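Local coordinates for uncharacterized protein (Vibrio parahaemolyticus M0605, PDB 3X0T) that is the PirA component of a plasmid-borne toxin of this marine pathogen, a jelly-roll protein thought to belong to a pore-forming system, at residues A[50-56]-A[92-98]; A[56-62]-A[88-92]; A[67-71]-A[82-86]. All coordinates share one frame; numbering follows the deposited sequence.

Contact 1: A[50-56]-A[92-98]; sequences ELTIQYQ and QRIVVIN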
loop_
_atom_site.group_PDB
_atom_site.type_symbol
_atom_site.label_atom_id
_atom_site.label_comp_id
_atom_site.label_asym_id
_atom_site.label_seq_id
_atom_site.Cartn_x
_atom_site.Cartn_y
_atom_site.Cartn_z
ATOM N N GLU A 50 -12.782 2.246 9.703
ATOM C CA GLU A 50 -12.296 1.548 8.479
ATOM C C GLU A 50 -11.279 2.427 7.706
ATOM O O GLU A 50 -11.293 3.665 7.780
ATOM C CB GLU A 50 -13.440 1.210 7.539
ATOM C CG GLU A 50 -14.120 2.354 6.894
ATOM C CD GLU A 50 -15.404 2.029 6.170
ATOM O OE1 GLU A 50 -15.936 0.904 6.159
ATOM O OE2 GLU A 50 -15.982 3.029 5.665
ATOM N N LEU A 51 -10.478 1.788 6.880
ATOM C CA LEU A 51 -9.496 2.422 5.985
ATOM C C LEU A 51 -9.639 1.797 4.610
ATOM O O LEU A 51 -9.889 0.596 4.489
ATOM C CB LEU A 51 -8.081 2.155 6.521
ATOM C CG LEU A 51 -7.763 2.752 7.910
ATOM C CD1 LEU A 51 -6.461 2.210 8.454
ATOM C CD2 LEU A 51 -7.827 4.225 7.904
ATOM N N THR A 52 -9.346 2.601 3.570
ATOM C CA THR A 52 -9.169 2.020 2.224
ATOM C C THR A 52 -7.675 1.899 1.886
ATOM O O THR A 52 -6.937 2.845 2.168
ATOM C CB THR A 52 -9.849 2.903 1.205
ATOM O OG1 THR A 52 -11.263 2.846 1.460
ATOM C CG2 THR A 52 -9.605 2.419 -0.225
ATOM N N ILE A 53 -7.248 0.777 1.341
ATOM C CA ILE A 53 -5.908 0.667 0.801
ATOM C C ILE A 53 -6.005 0.594 -0.706
ATOM O O ILE A 53 -6.881 -0.114 -1.253
ATOM C CB ILE A 53 -5.145 -0.516 1.419
ATOM C CG1 ILE A 53 -3.656 -0.441 1.039
ATOM C CG2 ILE A 53 -5.772 -1.873 1.111
ATOM C CD1 ILE A 53 -2.787 -1.401 1.821
ATOM N N GLN A 54 -5.128 1.316 -1.388
ATOM C CA GLN A 54 -5.121 1.275 -2.865
ATOM C C GLN A 54 -3.720 1.060 -3.401
ATOM O O GLN A 54 -2.731 1.594 -2.875
ATOM C CB GLN A 54 -5.659 2.578 -3.526
ATOM C CG GLN A 54 -7.092 2.879 -3.087
ATOM C CD GLN A 54 -7.720 3.907 -3.904
ATOM O OE1 GLN A 54 -7.107 4.893 -4.374
ATOM N NE2 GLN A 54 -9.048 3.696 -4.106
ATOM N N TYR A 55 -3.649 0.284 -4.471
ATOM C CA TYR A 55 -2.442 0.137 -5.286
ATOM C C TYR A 55 -2.622 1.053 -6.489
ATOM O O TYR A 55 -3.577 0.871 -7.217
ATOM C CB TYR A 55 -2.250 -1.325 -5.710
ATOM C CG TYR A 55 -0.843 -1.678 -5.988
ATOM C CD1 TYR A 55 -0.163 -1.158 -7.119
ATOM C CD2 TYR A 55 -0.106 -2.465 -5.103
ATOM C CE1 TYR A 55 1.187 -1.420 -7.320
ATOM C CE2 TYR A 55 1.239 -2.711 -5.299
ATOM C CZ TYR A 55 1.884 -2.186 -6.409
ATOM O OH TYR A 55 3.228 -2.447 -6.567
ATOM N N GLN A 56 -1.717 2.020 -6.657
ATOM C CA GLN A 56 -1.844 3.021 -7.714
ATOM C C GLN A 56 -0.638 2.996 -8.632
ATOM O O GLN A 56 0.447 2.534 -8.215
ATOM C CB GLN A 56 -1.988 4.400 -7.112
ATOM C CG GLN A 56 -3.260 4.541 -6.284
ATOM C CD GLN A 56 -3.494 5.951 -5.796
ATOM O OE1 GLN A 56 -2.645 6.842 -5.973
ATOM N NE2 GLN A 56 -4.652 6.172 -5.175
ATOM N N GLN A 92 4.639 3.647 -9.220
ATOM C CA GLN A 92 3.610 2.939 -8.466
ATOM C C GLN A 92 3.722 3.333 -7.012
ATOM O O GLN A 92 4.798 3.717 -6.531
ATOM C CB GLN A 92 3.663 1.425 -8.722
ATOM C CG GLN A 92 5.004 0.776 -8.268
ATOM C CD GLN A 92 5.167 -0.515 -8.938
ATOM O OE1 GLN A 92 4.369 -1.477 -8.695
ATOM N NE2 GLN A 92 6.147 -0.680 -9.794
ATOM N N ARG A 93 2.601 3.183 -6.299
ATOM C CA ARG A 93 2.610 3.455 -4.875
ATOM C C ARG A 93 1.457 2.711 -4.225
ATOM O O ARG A 93 0.503 2.306 -4.921
ATOM C CB ARG A 93 2.509 4.962 -4.584
ATOM C CG ARG A 93 1.200 5.640 -4.956
ATOM C CD ARG A 93 1.153 7.045 -4.482
ATOM N NE ARG A 93 -0.121 7.652 -4.834
ATOM C CZ ARG A 93 -0.536 8.826 -4.338
ATOM N NH1 ARG A 93 0.256 9.534 -3.570
ATOM N NH2 ARG A 93 -1.790 9.195 -4.596
ATOM N N ILE A 94 1.506 2.590 -2.930
ATOM C CA ILE A 94 0.412 2.098 -2.124
ATOM C C ILE A 94 0.029 3.220 -1.186
ATOM O O ILE A 94 0.911 3.770 -0.486
ATOM C CB ILE A 94 0.779 0.791 -1.349
ATOM C CG1 ILE A 94 1.151 -0.319 -2.326
ATOM C CG2 ILE A 94 -0.366 0.392 -0.461
ATOM C CD1 ILE A 94 1.686 -1.559 -1.688
ATOM N N VAL A 95 -1.248 3.546 -1.134
ATOM C CA VAL A 95 -1.741 4.556 -0.215
ATOM C C VAL A 95 -2.810 3.938 0.700
ATOM O O VAL A 95 -3.500 3.006 0.309
ATOM C CB VAL A 95 -2.319 5.801 -0.943
ATOM C CG1 VAL A 95 -1.235 6.562 -1.665
ATOM C CG2 VAL A 95 -3.467 5.462 -1.844
ATOM N N VAL A 96 -2.934 4.521 1.866
ATOM C CA VAL A 96 -4.027 4.229 2.771
ATOM C C VAL A 96 -4.825 5.518 2.919
ATOM O O VAL A 96 -4.240 6.599 3.125
ATOM C CB VAL A 96 -3.513 3.700 4.157
ATOM C CG1 VAL A 96 -4.699 3.337 5.029
ATOM C CG2 VAL A 96 -2.619 2.489 3.958
ATOM N N ILE A 97 -6.146 5.402 2.737
ATOM C CA ILE A 97 -7.045 6.550 2.693
ATOM C C ILE A 97 -8.070 6.357 3.834
ATOM O O ILE A 97 -8.643 5.297 4.038
ATOM C CB ILE A 97 -7.790 6.590 1.329
ATOM C CG1 ILE A 97 -6.770 6.614 0.189
ATOM C CG2 ILE A 97 -8.698 7.817 1.283
ATOM C CD1 ILE A 97 -7.397 6.447 -1.184
ATOM N N ASN A 98 -8.242 7.470 4.565
ATOM C CA ASN A 98 -9.169 7.465 5.705
ATOM C C ASN A 98 -10.277 8.440 5.408
ATOM O O ASN A 98 -10.087 9.648 5.497
ATOM C CB ASN A 98 -8.429 7.867 6.992
ATOM C CG ASN A 98 -9.322 7.826 8.202
ATOM O OD1 ASN A 98 -10.465 7.426 8.106
ATOM N ND2 ASN A 98 -8.758 8.194 9.348
HETATM O O HOH W 1 -11.454 5.483 9.851
#
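Ile-53 and Ile-94 meet at the apolar centre, CG1 of Ile-53 lying 3.7 Å from CG2 of Ile-94, and the ring of Tyr-55 extends this face: its CD2 is 3.7 Å from CG1 of Ile-94. Ile-43 packs on Ile-53 and Val-96, and Val-41 on Ile-94, from strand 41-45 of the second sheet, while Pro-85 lies against the ring of Tyr-55. With CG swung anti to the backbone N (chi1 -154°), the ring slants off its own strand toward the neighbouring one, where OH donates to OE1 of Gln-92 at 2.6 Å, near the ring plane but tilted from the carbonyl plane of the amide. On the other face, Gln-56 and Arg-93 lie side by side. NE and NH2 of Arg-93 both reach OE1 of Gln-56 at 2.9 Å, from the same face of the amide, while NE2 of Gln-56 donates to OE1 of Gln-54. CG1 of Val-95 sits 3.5 Å above the guanidinium centre, and Glu-25 takes NH1 in a salt bridge. Six backbone bonds join Thr-52, Gln-54 and Gln-56 to Ile-97, Val-95 and Arg-93. This is the central antiparallel strand pair of one sheet in a jelly-roll sandwich.

Contact 2: A[56-62]-A[88-92]; sequences QWGAPFM and AFYHQ
Trp-57 overlaps Phe-89 mainly through its CB, which sits over one face of the phenyl ring, 3.6 Å from the centroid and 22° off the ring normal. The indole five-membered ring is nearly parallel to the phenyl (18°) but slid aside, so this is chiefly a CH-pi contact. It lies where the antiparallel pair of strands 51-58 and 91-98, in one sheet of the jelly roll, runs out into loops. Gly-58 N donates to His-91 O at 2.8 Å, from well above the carbonyl plane, whereas the return bond from His-91 N to Gly-58 O is weak. Water 2 reinforces this fraying end by bridging Gly-58 O and Tyr-90 N. Beyond it, CG of Pro-60 rests over the Tyr-90 ring, 3.9 Å from its centroid, in a second CH-pi contact. Met-62 bends at chi2 (-62°), which brings SD obliquely to the His-91 ring, 4.2 Å from the centroid. The same sulfur, SD of Met-62, lies 3.6 Å from CB of His-91. The imidazole is held at both nitrogens: ND1 is hydrogen-bonded to His-30 ND1, and water 3, in the ring plane, lies 2.9 Å from His-91 NE2 and accepts from Phe-61 N.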
loop_
_atom_site.group_PDB
_atom_site.type_symbol
_atom_site.label_atom_id
_atom_site.label_comp_id
_atom_site.label_asym_id
_atom_site.label_seq_id
_atom_site.Cartn_x
_atom_site.Cartn_y
_atom_site.Cartn_z
ATOM N N GLN A 56 -1.717 2.020 -6.657
ATOM C CA GLN A 56 -1.844 3.021 -7.714
ATOM C C GLN A 56 -0.638 2.996 -8.632
ATOM O O GLN A 56 0.447 2.534 -8.215
ATOM C CB GLN A 56 -1.988 4.400 -7.112
ATOM C CG GLN A 56 -3.260 4.541 -6.284
ATOM C CD GLN A 56 -3.494 5.951 -5.796
ATOM O OE1 GLN A 56 -2.645 6.842 -5.973
ATOM N NE2 GLN A 56 -4.652 6.172 -5.175
ATOM N N TRP A 57 -0.815 3.477 -9.866
ATOM C CA TRP A 57 0.259 3.497 -10.840
ATOM C C TRP A 57 0.245 4.789 -11.605
ATOM O O TRP A 57 -0.782 5.480 -11.671
ATOM C CB TRP A 57 0.218 2.260 -11.763
ATOM C CG TRP A 57 -0.928 2.292 -12.736
ATOM C CD1 TRP A 57 -2.239 1.897 -12.510
ATOM C CD2 TRP A 57 -0.896 2.783 -14.075
ATOM N NE1 TRP A 57 -2.976 2.089 -13.635
ATOM C CE2 TRP A 57 -2.198 2.655 -14.602
ATOM C CE3 TRP A 57 0.101 3.355 -14.891
ATOM C CZ2 TRP A 57 -2.521 3.119 -15.902
ATOM C CZ3 TRP A 57 -0.229 3.810 -16.157
ATOM C CH2 TRP A 57 -1.525 3.672 -16.653
ATOM N N GLY A 58 1.374 5.098 -12.237
ATOM C CA GLY A 58 1.470 6.301 -13.077
ATOM C C GLY A 58 2.256 5.963 -14.347
ATOM O O GLY A 58 3.141 5.083 -14.355
ATOM N N ALA A 59 1.890 6.687 -15.398
ATOM C CA ALA A 59 2.558 6.595 -16.714
ATOM C C ALA A 59 3.892 7.356 -16.663
ATOM O O ALA A 59 4.182 8.107 -15.724
ATOM C CB ALA A 59 1.609 7.230 -17.752
ATOM N N PRO A 60 4.703 7.246 -17.725
ATOM C CA PRO A 60 5.902 8.076 -17.815
ATOM C C PRO A 60 5.534 9.519 -17.610
ATOM O O PRO A 60 4.470 10.054 -18.095
ATOM C CB PRO A 60 6.421 7.842 -19.257
ATOM C CG PRO A 60 5.997 6.386 -19.488
ATOM C CD PRO A 60 4.554 6.343 -18.892
ATOM N N PHE A 61 6.363 10.224 -16.843
ATOM C CA PHE A 61 6.208 11.661 -16.574
ATOM C C PHE A 61 4.962 11.906 -15.718
ATOM O O PHE A 61 4.580 13.074 -15.579
ATOM C CB PHE A 61 6.179 12.566 -17.843
ATOM C CG PHE A 61 7.362 12.209 -18.718
ATOM C CD1 PHE A 61 8.671 12.400 -18.309
ATOM C CD2 PHE A 61 7.130 11.552 -19.932
ATOM C CE1 PHE A 61 9.779 12.043 -19.112
ATOM C CE2 PHE A 61 8.254 11.167 -20.699
ATOM C CZ PHE A 61 9.523 11.396 -20.275
ATOM N N MET A 62 4.355 10.873 -15.148
ATOM C CA MET A 62 3.121 11.045 -14.378
ATOM C C MET A 62 2.016 11.733 -15.207
ATOM O O MET A 62 1.132 12.363 -14.644
ATOM C CB MET A 62 3.388 11.715 -13.019
ATOM C CG MET A 62 4.172 10.865 -12.120
ATOM S SD MET A 62 3.377 9.298 -11.652
ATOM C CE MET A 62 1.796 9.894 -10.959
ATOM N N ALA A 88 4.007 -4.523 -14.846
ATOM C CA ALA A 88 5.118 -3.663 -14.484
ATOM C C ALA A 88 4.758 -2.202 -14.745
ATOM O O ALA A 88 4.023 -1.899 -15.722
ATOM C CB ALA A 88 6.348 -4.069 -15.309
ATOM N N PHE A 89 5.283 -1.292 -13.922
ATOM C CA PHE A 89 4.961 0.107 -14.000
ATOM C C PHE A 89 6.178 0.956 -14.018
ATOM O O PHE A 89 7.251 0.581 -13.483
ATOM C CB PHE A 89 4.106 0.525 -12.782
ATOM C CG PHE A 89 2.824 -0.269 -12.641
ATOM C CD1 PHE A 89 1.792 -0.056 -13.611
ATOM C CD2 PHE A 89 2.614 -1.162 -11.608
ATOM C CE1 PHE A 89 0.582 -0.773 -13.429
ATOM C CE2 PHE A 89 1.410 -1.833 -11.461
ATOM C CZ PHE A 89 0.404 -1.633 -12.357
ATOM N N TYR A 90 6.073 2.186 -14.520
ATOM C CA TYR A 90 7.090 3.218 -14.392
ATOM C C TYR A 90 7.030 3.902 -13.044
ATOM O O TYR A 90 8.067 4.299 -12.503
ATOM C CB TYR A 90 6.908 4.238 -15.506
ATOM C CG TYR A 90 7.248 3.680 -16.865
ATOM C CD1 TYR A 90 8.572 3.624 -17.320
ATOM C CD2 TYR A 90 6.264 3.176 -17.703
ATOM C CE1 TYR A 90 8.922 3.088 -18.545
ATOM C CE2 TYR A 90 6.610 2.642 -18.950
ATOM C CZ TYR A 90 7.917 2.611 -19.358
ATOM O OH TYR A 90 8.289 2.047 -20.568
ATOM N N HIS A 91 5.837 4.071 -12.500
ATOM C CA HIS A 91 5.572 4.675 -11.199
ATOM C C HIS A 91 4.508 3.883 -10.516
ATOM O O HIS A 91 3.502 3.542 -11.161
ATOM C CB HIS A 91 5.162 6.147 -11.302
ATOM C CG HIS A 91 6.186 6.988 -11.987
ATOM N ND1 HIS A 91 7.331 7.439 -11.352
ATOM C CD2 HIS A 91 6.306 7.319 -13.313
ATOM C CE1 HIS A 91 8.088 8.037 -12.246
ATOM N NE2 HIS A 91 7.514 7.953 -13.441
ATOM N N GLN A 92 4.639 3.647 -9.220
ATOM C CA GLN A 92 3.610 2.939 -8.466
ATOM C C GLN A 92 3.722 3.333 -7.012
ATOM O O GLN A 92 4.798 3.717 -6.531
ATOM C CB GLN A 92 3.663 1.425 -8.722
ATOM C CG GLN A 92 5.004 0.776 -8.268
ATOM C CD GLN A 92 5.167 -0.515 -8.938
ATOM O OE1 GLN A 92 4.369 -1.477 -8.695
ATOM N NE2 GLN A 92 6.147 -0.680 -9.794
HETATM O O HOH W 2 3.491 2.657 -15.528
HETATM O O HOH W 3 8.736 8.939 -15.847
#

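Contact 3: A[67-71]-A[82-86]; sequences KVAKS and LQRPD
Lys-70 reaches across to the loop 82-86 as an extended chain, with Leu-82 lying obliquely across its stem. The contact joins the two sheets of the jelly-roll sandwich: strand 67-74 is an outermost strand of one, and residues 83-86 follow strand 79-82, an outermost strand of the other. A classic beta bulge, in which Ala-69 and Lys-70 both face Tyr-55 of the neighbouring strand, turns the chain at this corner, and the CB atoms of both bulge residues point toward the loop. From there Lys-70 is extended beyond CG (chi2 -167°, chi3 172°, chi4 -171°), which carries the ammonium group far enough to meet the opposing backbone. NZ donates to Gln-83 O at 2.7 Å, coming from above the carbonyl plane and not along a lone pair. Where the two side chains cross, CD1 of Leu-82 lies 4.1 Å from both CB and CD of Lys-70, so that the aliphatic part packs on a buried leucine while the charged end meets carbonyl oxygen. Ala-69 makes a smaller, apolar contact: its CB is 4.0 Å from CG of Pro-85, whose ring also packs against Tyr-55. The side chain of Gln-83 is directed to another partner, its OE1 being hydrogen-bonded to NE2 of His-81. Solvent completes the setting of the ammonium group. Water 5 is only weakly held by NZ, although it accepts from Gln-83 N, whereas water 4 accepts from NZ of Lys-70 at 2.7 Å and donates to Arg-84 O at 2.9 Å.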
loop_
_atom_site.group_PDB
_atom_site.type_symbol
_atom_site.label_atom_id
_atom_site.label_comp_id
_atom_site.label_asym_id
_atom_site.label_seq_id
_atom_site.Cartn_x
_atom_site.Cartn_y
_atom_site.Cartn_z
ATOM N N LYS A 67 -3.337 6.565 -11.118
ATOM C CA LYS A 67 -4.497 5.744 -11.477
ATOM C C LYS A 67 -4.621 4.612 -10.502
ATOM O O LYS A 67 -3.618 4.156 -9.949
ATOM C CB LYS A 67 -4.326 5.155 -12.898
ATOM C CG LYS A 67 -4.251 6.169 -14.005
ATOM C CD LYS A 67 -2.734 6.400 -14.394
ATOM C CE LYS A 67 -2.541 7.257 -15.662
ATOM N NZ LYS A 67 -3.020 8.642 -15.532
ATOM N N VAL A 68 -5.829 4.130 -10.238
ATOM C CA VAL A 68 -6.086 3.078 -9.316
ATOM C C VAL A 68 -6.087 1.696 -10.006
ATOM O O VAL A 68 -6.897 1.471 -10.902
ATOM C CB VAL A 68 -7.401 3.308 -8.539
ATOM C CG1 VAL A 68 -7.641 2.143 -7.555
ATOM C CG2 VAL A 68 -7.438 4.665 -7.903
ATOM N N ALA A 69 -5.167 0.831 -9.601
ATOM C CA ALA A 69 -5.150 -0.565 -10.081
ATOM C C ALA A 69 -5.934 -1.473 -9.155
ATOM O O ALA A 69 -6.520 -2.453 -9.655
ATOM C CB ALA A 69 -3.722 -1.083 -10.213
ATOM N N LYS A 70 -5.895 -1.269 -7.837
ATOM C CA LYS A 70 -6.584 -2.119 -6.854
ATOM C C LYS A 70 -7.037 -1.257 -5.712
ATOM O O LYS A 70 -6.350 -0.284 -5.354
ATOM C CB LYS A 70 -5.694 -3.231 -6.332
ATOM C CG LYS A 70 -5.234 -4.270 -7.362
ATOM C CD LYS A 70 -4.618 -5.528 -6.724
ATOM C CE LYS A 70 -4.335 -6.629 -7.703
ATOM N NZ LYS A 70 -3.949 -7.835 -6.891
ATOM N N SER A 71 -8.165 -1.615 -5.103
ATOM C CA SER A 71 -8.662 -0.907 -3.945
ATOM C C SER A 71 -9.395 -1.862 -3.008
ATOM O O SER A 71 -10.089 -2.759 -3.527
ATOM C CB SER A 71 -9.598 0.212 -4.391
ATOM O OG SER A 71 -9.987 1.069 -3.336
ATOM N N LEU A 82 -2.773 -7.215 0.273
ATOM C CA LEU A 82 -2.843 -6.553 -1.017
ATOM C C LEU A 82 -1.738 -7.098 -1.886
ATOM O O LEU A 82 -0.546 -6.794 -1.716
ATOM C CB LEU A 82 -2.642 -5.037 -0.800
ATOM C CG LEU A 82 -2.627 -4.186 -2.067
ATOM C CD1 LEU A 82 -3.905 -4.351 -2.844
ATOM C CD2 LEU A 82 -2.342 -2.747 -1.750
ATOM N N GLN A 83 -2.143 -7.951 -2.839
ATOM C CA GLN A 83 -1.155 -8.520 -3.771
ATOM C C GLN A 83 -0.873 -7.496 -4.885
ATOM O O GLN A 83 -1.802 -6.944 -5.466
ATOM C CB GLN A 83 -1.786 -9.827 -4.334
ATOM C CG GLN A 83 -0.888 -10.534 -5.347
ATOM C CD GLN A 83 0.399 -11.140 -4.715
ATOM O OE1 GLN A 83 0.508 -11.376 -3.510
ATOM N NE2 GLN A 83 1.356 -11.395 -5.602
ATOM N N ARG A 84 0.396 -7.346 -5.219
ATOM C CA ARG A 84 0.730 -6.411 -6.274
ATOM C C ARG A 84 0.113 -6.839 -7.594
ATOM O O ARG A 84 -0.050 -8.037 -7.840
ATOM C CB ARG A 84 2.230 -6.361 -6.441
ATOM C CG ARG A 84 2.780 -7.675 -6.965
ATOM C CD ARG A 84 4.268 -7.595 -7.035
ATOM N NE ARG A 84 4.819 -8.877 -7.529
ATOM C CZ ARG A 84 6.083 -9.278 -7.360
ATOM N NH1 ARG A 84 6.892 -8.538 -6.687
ATOM N NH2 ARG A 84 6.527 -10.431 -7.907
ATOM N N PRO A 85 -0.222 -5.922 -8.517
ATOM C CA PRO A 85 -0.597 -6.333 -9.878
ATOM C C PRO A 85 0.496 -7.161 -10.504
ATOM O O PRO A 85 1.683 -6.983 -10.249
ATOM C CB PRO A 85 -0.783 -4.986 -10.599
ATOM C CG PRO A 85 -1.114 -4.007 -9.486
ATOM C CD PRO A 85 -0.212 -4.451 -8.347
ATOM N N ASP A 86 0.145 -8.052 -11.430
ATOM C CA ASP A 86 1.191 -8.847 -12.095
ATOM C C ASP A 86 1.953 -8.041 -13.157
ATOM O O ASP A 86 3.084 -8.468 -13.532
ATOM C CB ASP A 86 0.504 -10.016 -12.873
ATOM C CG ASP A 86 -0.104 -11.076 -12.041
ATOM O OD1 ASP A 86 0.307 -11.272 -10.858
ATOM O OD2 ASP A 86 -0.979 -11.811 -12.582
HETATM O O HOH W 4 -2.495 -9.292 -8.672
HETATM O O HOH W 5 -5.063 -8.237 -3.626
#

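Overall arrangement
From the N terminus, the chain first enters these contacts on strand 51-58, which supplies residues 50-56 to contact 1 and, from Gln-56 on, residues 56-62 to contact 2. It then returns as strand 67-74, beside strand 51-58 in the same sheet, and passes through strand 79-82 of the other sheet before contact 3 closes the innermost loop at 82-86. Contact 2 closes around it at 88-92, and contact 1 closes the outermost loop at 92-98. The three are therefore nested without crossing. Contacts 1 and 2 are successive portions of one strand pair, sharing Gln-56 and Gln-92, while contact 3 ties that sheet's edge to the second sheet. Tyr-55 O and Ala-69 N, 2.9 Å apart, probably hydrogen-bond between contacts 1 and 3.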